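Side-chain contacts in lysyl-trna-dependent l-ysyl-phosphatidylgycerol synthase (Bacillus licheniformis, PDB 4V36), which catalyses the transfer of lysine from lysyl-tRNA to phosphatidylglycerol, a lipid modification associated with bacterial resistance: residues F54-G58 against Q59-V63; F283-S287 against Y288-F292. All blocks are in the same frame, centred on the assembly; numbering follows the deposited sequence.

In the fold
Contact 1 comes first along the chain, at the turn of the hairpin 50-57/60-69; contact 2 follows much later, where helix 276-285 runs out into the loop leading to helix 296-300. Their centres are 20 Å apart and their nearest atoms about 10 Å, so they do not touch. Both touch helix 319-330; contact 1 belongs to the large mixed sheet, while M289 and Y290 of contact 2 pack on its strand 255-261. The C-terminal helix thus spans two regions of the lysyltransferase domain, one at the hairpin turn and the other close to the bound lysine amide.

Contact 1 of 2, residues F54-G58 against Q59-V63; sequences FAKVG and QRLVV
L61 packs beside F54 and K56 on one face of the hairpin, touching both through CD2. Its CB lies beside the backbone of the partner strand, 4.2 Å from A55 O. With CG anti to the carbonyl carbon (chi1 -56°), the tip swings toward residues 54-58. There CD2 meets the aliphatic root of K56, 3.7 Å from K56 CB and equally near K56 CG, and also approaches the ring of F54, 4.1 Å from F54 CE2. The side chains of F54 and L61 run side by side in the same direction, whereas K56 crosses L61 obliquely. Beyond this contact K56 stays extended until its last torsion, whose bend (chi4 -62°) brings NZ to within 2.7 Å of G58 O, a hydrogen bond that ties the lysine to the turn. At the other end of the pairing, F54 CB rests 4.0 Å from V63 CG2.

The backbones are held by two reciprocal pairs of hydrogen bonds, one between A55 and V62, with V62 N 2.8 Å from A55 O, and one between V57 and R60. F81 of helix 74-87 packs against F54, L61 and V63, while L329 of helix 319-330 meets A55 and V62 on the reverse face. G58 takes the positive phi (65°) of a type II' turn from V57 to R60, which makes this a tight two-residue beta hairpin of the mixed sheet, packed here between helices 74-87 and 319-330.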
loop_
_atom_site.group_PDB
_atom_site.type_symbol
_atom_site.label_atom_id
_atom_site.label_comp_id
_atom_site.label_asym_id
_atom_site.label_seq_id
_atom_site.Cartn_x
_atom_site.Cartn_y
_atom_site.Cartn_z
ATOM N N PHE A 54 3.294 13.999 -0.074
ATOM C CA PHE A 54 3.785 14.092 1.294
ATOM C C PHE A 54 2.732 14.589 2.275
ATOM O O PHE A 54 1.654 15.032 1.879
ATOM C CB PHE A 54 5.008 15.013 1.351
ATOM C CG PHE A 54 4.703 16.447 1.022
ATOM C CD1 PHE A 54 4.616 16.866 -0.296
ATOM C CD2 PHE A 54 4.507 17.378 2.029
ATOM C CE1 PHE A 54 4.335 18.186 -0.603
ATOM C CE2 PHE A 54 4.226 18.698 1.729
ATOM C CZ PHE A 54 4.141 19.102 0.410
ATOM N N ALA A 55 3.062 14.510 3.559
ATOM C CA ALA A 55 2.216 15.047 4.614
ATOM C C ALA A 55 3.069 15.838 5.598
ATOM O O ALA A 55 4.234 15.511 5.819
ATOM C CB ALA A 55 1.468 13.934 5.325
ATOM N N LYS A 56 2.489 16.881 6.179
ATOM C CA LYS A 56 3.221 17.749 7.091
ATOM C C LYS A 56 2.945 17.388 8.546
ATOM O O LYS A 56 1.791 17.267 8.958
ATOM C CB LYS A 56 2.863 19.215 6.832
ATOM C CG LYS A 56 3.613 20.210 7.704
ATOM C CD LYS A 56 3.245 21.641 7.339
ATOM C CE LYS A 56 3.927 22.641 8.259
ATOM N NZ LYS A 56 3.511 22.458 9.677
ATOM N N VAL A 57 4.013 17.199 9.315
ATOM C CA VAL A 57 3.901 16.924 10.743
ATOM C C VAL A 57 4.802 17.873 11.526
ATOM O O VAL A 57 5.995 17.613 11.697
ATOM C CB VAL A 57 4.274 15.466 11.082
ATOM C CG1 VAL A 57 4.102 15.206 12.572
ATOM C CG2 VAL A 57 3.429 14.496 10.271
ATOM N N GLY A 58 4.229 18.975 11.995
ATOM C CA GLY A 58 4.996 19.991 12.689
ATOM C C GLY A 58 6.004 20.636 11.758
ATOM O O GLY A 58 5.635 21.204 10.731
ATOM N N GLN A 59 7.279 20.540 12.114
ATOM C CA GLN A 59 8.344 21.068 11.271
ATOM C C GLN A 59 8.999 19.949 10.466
ATOM O O GLN A 59 10.144 20.074 10.032
ATOM C CB GLN A 59 9.395 21.794 12.115
ATOM C CG GLN A 59 8.905 23.080 12.769
ATOM C CD GLN A 59 8.032 22.831 13.986
ATOM O OE1 GLN A 59 8.259 21.887 14.743
ATOM N NE2 GLN A 59 7.025 23.675 14.175
ATOM N N ARG A 60 8.268 18.856 10.272
ATOM C CA ARG A 60 8.802 17.701 9.557
ATOM C C ARG A 60 7.846 17.206 8.475
ATOM O O ARG A 60 6.658 17.005 8.725
ATOM C CB ARG A 60 9.117 16.566 10.537
ATOM C CG ARG A 60 10.071 16.972 11.652
ATOM C CD ARG A 60 10.422 15.805 12.557
ATOM N NE ARG A 60 11.193 16.244 13.717
ATOM C CZ ARG A 60 11.776 15.422 14.582
ATOM N NH1 ARG A 60 11.685 14.108 14.420
ATOM N NH2 ARG A 60 12.456 15.913 15.609
ATOM N N LEU A 61 8.376 17.013 7.270
ATOM C CA LEU A 61 7.584 16.535 6.141
ATOM C C LEU A 61 7.858 15.060 5.861
ATOM O O LEU A 61 9.013 14.647 5.755
ATOM C CB LEU A 61 7.878 17.365 4.890
ATOM C CG LEU A 61 7.688 18.882 4.975
ATOM C CD1 LEU A 61 8.178 19.548 3.700
ATOM C CD2 LEU A 61 6.232 19.233 5.231
ATOM N N VAL A 62 6.797 14.268 5.740
ATOM C CA VAL A 62 6.939 12.846 5.449
ATOM C C VAL A 62 6.476 12.521 4.032
ATOM O O VAL A 62 5.291 12.620 3.720
ATOM C CB VAL A 62 6.145 11.979 6.446
ATOM C CG1 VAL A 62 6.398 10.501 6.180
ATOM C CG2 VAL A 62 6.518 12.337 7.876
ATOM N N VAL A 63 7.420 12.130 3.182
ATOM C CA VAL A 63 7.117 11.769 1.801
ATOM C C VAL A 63 6.713 10.301 1.699
ATOM O O VAL A 63 7.342 9.434 2.305
ATOM C CB VAL A 63 8.322 12.033 0.875
ATOM C CG1 VAL A 63 8.010 11.611 -0.554
ATOM C CG2 VAL A 63 8.720 13.498 0.926
#

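Contact 2 of 2, residues F283-S287 against Y288-F292; sequences FNNVS and YMYSF
V286 and Y290 meet at a slant just beyond the end of helix 276-285. One valine methyl does the touching: CG1 lies beside the CD2-CE2 bond of the tyrosine, 3.8 Å from Y290 CD2 and about as close to CE2. V286 CA approaches the same part of the ring in its plane, at the edge, 3.9 Å from Y290 CE2. One face of the ring is taken by the preceding residue, with M289 CB 4.1 Å above the plane and over the ring centre. The ring therefore has V286 CA at its edge and M289 CB over a face. Its far end is fixed by a hydrogen bond from OH to the backbone oxygen of L115, in strand 111-122.

N285 and M289 cross at about a right angle, and N285 CG comes within 3.7 Å of M289 CG. Beyond this contact the methionine packs on M260 of strand 255-261 and M323 of helix 319-330. Y288 takes a separate course: its CD1 lies 3.8 Å from S287 CB, while its ring makes a cation-pi contact with K179, a residue of the lysine amide pocket, and touches T327 and I330.

Beyond the helix the chain goes on winding forward in a further irregular turn. Y288 N is modelled 3.0 Å from N285 O, a hydrogen bond that stays doubtful because that oxygen sits too close to a neighbouring atom. V286 is the first residue to leave helical geometry. The irregular chain just after a helix C-terminus carries the side chain of S287 about 7 Å from the bound lysine amide, and Y288 links this helix exit to a pocket residue.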
loop_
_atom_site.group_PDB
_atom_site.type_symbol
_atom_site.label_atom_id
_atom_site.label_comp_id
_atom_site.label_asym_id
_atom_site.label_seq_id
_atom_site.Cartn_x
_atom_site.Cartn_y
_atom_site.Cartn_z
ATOM N N PHE A 283 8.161 -2.915 17.583
ATOM C CA PHE A 283 7.168 -3.897 18.009
ATOM C C PHE A 283 5.821 -3.231 18.283
ATOM O O PHE A 283 4.770 -3.860 18.155
ATOM C CB PHE A 283 7.653 -4.658 19.244
ATOM C CG PHE A 283 8.706 -5.687 18.944
ATOM C CD1 PHE A 283 8.365 -6.892 18.351
ATOM C CD2 PHE A 283 10.035 -5.453 19.254
ATOM C CE1 PHE A 283 9.331 -7.843 18.071
ATOM C CE2 PHE A 283 11.006 -6.398 18.977
ATOM C CZ PHE A 283 10.653 -7.595 18.386
ATOM N N ASN A 284 5.861 -1.958 18.661
ATOM C CA ASN A 284 4.648 -1.158 18.784
ATOM C C ASN A 284 4.032 -0.913 17.415
ATOM O O ASN A 284 2.811 -0.845 17.266
ATOM C CB ASN A 284 4.949 0.179 19.467
ATOM C CG ASN A 284 3.742 1.099 19.510
ATOM O OD1 ASN A 284 3.496 1.865 18.578
ATOM N ND2 ASN A 284 2.984 1.030 20.599
ATOM N N ASN A 285 4.899 -0.790 16.417
ATOM C CA ASN A 285 4.498 -0.407 15.071
ATOM C C ASN A 285 3.844 -1.536 14.275
ATOM O O ASN A 285 3.028 -1.277 13.388
ATOM C CB ASN A 285 5.717 0.128 14.313
ATOM C CG ASN A 285 5.449 0.326 12.839
ATOM O OD1 ASN A 285 5.641 -0.586 12.037
ATOM N ND2 ASN A 285 5.002 1.522 12.473
ATOM N N VAL A 286 4.195 -2.780 14.592
ATOM C CA VAL A 286 3.699 -3.937 13.843
ATOM C C VAL A 286 2.171 -3.995 13.831
ATOM O O VAL A 286 1.561 -4.795 14.543
ATOM C CB VAL A 286 4.248 -5.261 14.416
ATOM C CG1 VAL A 286 3.994 -6.407 13.442
ATOM C CG2 VAL A 286 5.733 -5.141 14.701
ATOM N N SER A 287 1.572 -3.136 13.008
ATOM C CA SER A 287 0.122 -3.016 12.887
ATOM C C SER A 287 -0.240 -2.004 11.807
ATOM O O SER A 287 -1.225 -2.169 11.088
ATOM C CB SER A 287 -0.508 -2.591 14.217
ATOM O OG SER A 287 -1.876 -2.256 14.050
ATOM N N TYR A 288 0.572 -0.959 11.701
ATOM C CA TYR A 288 0.269 0.178 10.841
ATOM C C TYR A 288 0.943 0.084 9.476
ATOM O O TYR A 288 0.608 0.836 8.561
ATOM C CB TYR A 288 0.689 1.483 11.528
ATOM C CG TYR A 288 -0.115 1.826 12.764
ATOM C CD1 TYR A 288 0.101 1.161 13.966
ATOM C CD2 TYR A 288 -1.081 2.824 12.733
ATOM C CE1 TYR A 288 -0.629 1.472 15.097
ATOM C CE2 TYR A 288 -1.816 3.143 13.861
ATOM C CZ TYR A 288 -1.585 2.464 15.038
ATOM O OH TYR A 288 -2.315 2.778 16.160
ATOM N N MET A 289 1.894 -0.834 9.338
ATOM C CA MET A 289 2.684 -0.910 8.115
ATOM C C MET A 289 2.441 -2.188 7.319
ATOM O O MET A 289 2.814 -2.278 6.149
ATOM C CB MET A 289 4.173 -0.790 8.442
ATOM C CG MET A 289 4.544 0.455 9.227
ATOM S SD MET A 289 6.299 0.850 9.091
ATOM C CE MET A 289 7.030 -0.782 9.187
ATOM N N TYR A 290 1.815 -3.177 7.948
ATOM C CA TYR A 290 1.622 -4.471 7.307
ATOM C C TYR A 290 0.142 -4.795 7.125
ATOM O O TYR A 290 -0.557 -5.127 8.082
ATOM C CB TYR A 290 2.317 -5.562 8.119
ATOM C CG TYR A 290 3.706 -5.167 8.563
ATOM C CD1 TYR A 290 4.727 -4.995 7.639
ATOM C CD2 TYR A 290 3.995 -4.960 9.905
ATOM C CE1 TYR A 290 5.998 -4.629 8.037
ATOM C CE2 TYR A 290 5.265 -4.596 10.315
ATOM C CZ TYR A 290 6.263 -4.432 9.377
ATOM O OH TYR A 290 7.529 -4.069 9.778
ATOM N N SER A 291 -0.321 -4.701 5.883
ATOM C CA SER A 291 -1.731 -4.898 5.566
ATOM C C SER A 291 -2.139 -6.368 5.602
ATOM O O SER A 291 -1.288 -7.260 5.622
ATOM C CB SER A 291 -2.049 -4.304 4.191
ATOM O OG SER A 291 -1.181 -4.827 3.200
ATOM N N PHE A 292 -3.451 -6.600 5.614
ATOM C CA PHE A 292 -4.038 -7.941 5.622
ATOM C C PHE A 292 -3.610 -8.749 6.844
ATOM O O PHE A 292 -4.398 -8.954 7.767
ATOM C CB PHE A 292 -3.677 -8.692 4.338
ATOM C CG PHE A 292 -3.753 -7.841 3.106
ATOM C CD1 PHE A 292 -4.957 -7.284 2.707
ATOM C CD2 PHE A 292 -2.622 -7.594 2.347
ATOM C CE1 PHE A 292 -5.030 -6.495 1.577
ATOM C CE2 PHE A 292 -2.690 -6.807 1.214
ATOM C CZ PHE A 292 -3.895 -6.257 0.830
#